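Side-chain contact in papillomavirus transcription factor E2 (Human papillomavirus type 18, PDB 1QQH), which regulates viral transcription and probably, as in other papillomavirus E2 proteins, supports viral DNA replication, here represented by most of its N-terminal activation domain: residues A[29-34]-A[45-50]. The protein carries 1 engineered substitution. Sequence-based numbering, arbitrary orientation.
Sequences LQDTCE and FKKGGQ
A type I beta turn from Gln30 to Cys33, in the loop between helix 3-19 and helix 34-37 of the E2 activation domain, rests on the start of strand 45-56 through Asp31, Phe45 and Lys47. No direct hydrogen bond joins the two segments; two waters bridge Asp31 to the backbone of Lys46 instead. One gives its protons to Asp31 OD1 and to Lys46 O, at 2.7 Å from each. The other accepts from Lys46 N and donates to Asp31 O, 2.6 Å away, so both backbone polar groups of Lys46 are tied to the same aspartate. This second water also lies in the plane of the Phe45 ring, at its edge, where Asp31 O comes within 3.9 Å of Phe45 CD2.

The carboxylate of Asp31 meets the aliphatic part of Lys47, the two side chains crossing at about a right angle. Asp31 OD2 lies 3.4 Å from Lys47 CD, and Lys47 CG sits 3.7 Å from Asp31 CG. The lysine chain bends at chi3 (-73°), and its NZ stays 5.0 Å from Asp31 OD2, too far for a salt bridge, although the opposite charges probably still attract. That ammonium is instead held by a salt bridge to Glu25 and a hydrogen bond to Asp26 O, and Lys47 makes a cation-pi contact with Trp27.

At the end of the turn, Cys33 N-caps helix 34-37. The Phe45 ring packs against Leu14 of helix 3-19 and the rings of Trp37 and Trp81, while the backbones of Phe45 and Lys47 pair with Tyr73 and Ser71 on the antiparallel neighbour, strand 63-75.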
loop_
_atom_site.group_PDB
_atom_site.type_symbol
_atom_site.label_atom_id
_atom_site.label_comp_id
_atom_site.label_asym_id
_atom_site.label_seq_id
_atom_site.Cartn_x
_atom_site.Cartn_y
_atom_site.Cartn_z
ATOM N N LEU A 29 -0.226 -3.211 3.763
ATOM C CA LEU A 29 0.686 -2.113 4.031
ATOM C C LEU A 29 2.074 -2.710 4.206
ATOM O O LEU A 29 3.068 -2.146 3.760
ATOM C CB LEU A 29 0.250 -1.378 5.297
ATOM C CG LEU A 29 -1.102 -0.689 5.105
ATOM C CD1 LEU A 29 -1.666 -0.197 6.433
ATOM C CD2 LEU A 29 -0.908 0.464 4.125
ATOM N N GLN A 30 2.130 -3.876 4.839
ATOM C CA GLN A 30 3.391 -4.576 5.067
ATOM C C GLN A 30 4.086 -4.904 3.740
ATOM O O GLN A 30 5.285 -4.653 3.585
ATOM C CB GLN A 30 3.137 -5.859 5.873
ATOM C CG GLN A 30 4.354 -6.757 6.024
ATOM C CD GLN A 30 4.101 -7.965 6.919
ATOM O OE1 GLN A 30 4.063 -7.855 8.154
ATOM N NE2 GLN A 30 3.923 -9.128 6.297
ATOM N N ASP A 31 3.329 -5.449 2.789
ATOM C CA ASP A 31 3.866 -5.807 1.472
ATOM C C ASP A 31 4.538 -4.641 0.774
ATOM O O ASP A 31 5.472 -4.829 0.008
ATOM C CB ASP A 31 2.763 -6.303 0.531
ATOM C CG ASP A 31 2.174 -7.621 0.950
ATOM O OD1 ASP A 31 2.889 -8.430 1.576
ATOM O OD2 ASP A 31 0.990 -7.860 0.627
ATOM N N THR A 32 4.057 -3.435 1.036
ATOM C CA THR A 32 4.595 -2.257 0.374
ATOM C C THR A 32 5.500 -1.365 1.206
ATOM O O THR A 32 5.905 -0.304 0.735
ATOM C CB THR A 32 3.446 -1.375 -0.172
ATOM O OG1 THR A 32 2.607 -0.955 0.911
ATOM C CG2 THR A 32 2.600 -2.153 -1.169
ATOM N N CYS A 33 5.841 -1.779 2.424
ATOM C CA CYS A 33 6.677 -0.930 3.271
ATOM C C CYS A 33 8.154 -0.920 2.892
ATOM O O CYS A 33 8.634 -1.793 2.173
ATOM C CB CYS A 33 6.517 -1.320 4.745
ATOM S SG CYS A 33 7.371 -2.832 5.230
ATOM N N GLU A 34 8.865 0.090 3.389
ATOM C CA GLU A 34 10.288 0.266 3.120
ATOM C C GLU A 34 11.146 -0.873 3.649
ATOM O O GLU A 34 12.050 -1.343 2.958
ATOM C CB GLU A 34 10.785 1.583 3.726
ATOM C CG GLU A 34 10.486 2.820 2.891
ATOM C CD GLU A 34 10.798 4.129 3.625
ATOM O OE1 GLU A 34 10.734 5.203 2.982
ATOM O OE2 GLU A 34 11.101 4.085 4.842
ATOM N N PHE A 45 9.118 -6.715 -5.134
ATOM C CA PHE A 45 8.049 -6.817 -4.157
ATOM C C PHE A 45 7.919 -8.326 -3.995
ATOM O O PHE A 45 8.249 -9.087 -4.902
ATOM C CB PHE A 45 6.738 -6.189 -4.665
ATOM C CG PHE A 45 6.767 -4.680 -4.699
ATOM C CD1 PHE A 45 6.866 -3.989 -5.907
ATOM C CD2 PHE A 45 6.768 -3.952 -3.517
ATOM C CE1 PHE A 45 6.975 -2.593 -5.928
ATOM C CE2 PHE A 45 6.874 -2.565 -3.531
ATOM C CZ PHE A 45 6.980 -1.886 -4.739
ATOM N N LYS A 46 7.488 -8.769 -2.831
ATOM C CA LYS A 46 7.346 -10.194 -2.619
ATOM C C LYS A 46 6.272 -10.487 -1.588
ATOM O O LYS A 46 6.057 -9.716 -0.657
ATOM C CB LYS A 46 8.687 -10.807 -2.192
ATOM C CG LYS A 46 9.453 -10.041 -1.116
ATOM C CD LYS A 46 10.360 -8.988 -1.717
ATOM C CE LYS A 46 11.282 -8.397 -0.671
ATOM N NZ LYS A 46 12.116 -7.296 -1.235
ATOM N N LYS A 47 5.593 -11.605 -1.775
ATOM C CA LYS A 47 4.531 -12.008 -0.889
ATOM C C LYS A 47 4.589 -13.509 -0.714
ATOM O O LYS A 47 5.175 -14.215 -1.534
ATOM C CB LYS A 47 3.171 -11.612 -1.477
ATOM C CG LYS A 47 3.004 -10.118 -1.671
ATOM C CD LYS A 47 1.585 -9.757 -2.099
ATOM C CE LYS A 47 1.303 -10.150 -3.536
ATOM N NZ LYS A 47 -0.024 -9.631 -3.970
ATOM N N GLY A 48 3.978 -13.986 0.362
ATOM C CA GLY A 48 3.948 -15.411 0.624
ATOM C C GLY A 48 5.264 -15.972 1.109
ATOM O O GLY A 48 5.791 -16.924 0.540
ATOM N N GLY A 49 5.798 -15.379 2.168
ATOM C CA GLY A 49 7.048 -15.856 2.722
ATOM C C GLY A 49 6.930 -17.297 3.172
ATOM O O GLY A 49 5.920 -17.704 3.755
ATOM N N GLN A 50 7.969 -18.074 2.887
ATOM C CA GLN A 50 8.015 -19.485 3.257
ATOM C C GLN A 50 9.378 -19.745 3.891
ATOM O O GLN A 50 10.403 -19.315 3.374
ATOM C CB GLN A 50 7.850 -20.356 2.014
ATOM C CG GLN A 50 6.999 -21.593 2.229
ATOM C CD GLN A 50 5.554 -21.243 2.513
ATOM O OE1 GLN A 50 4.922 -20.514 1.745
ATOM N NE2 GLN A 50 5.020 -21.761 3.620
HETATM O O HOH W 1 5.223 -9.693 1.924
HETATM O O HOH W 2 6.051 -7.012 -1.374
#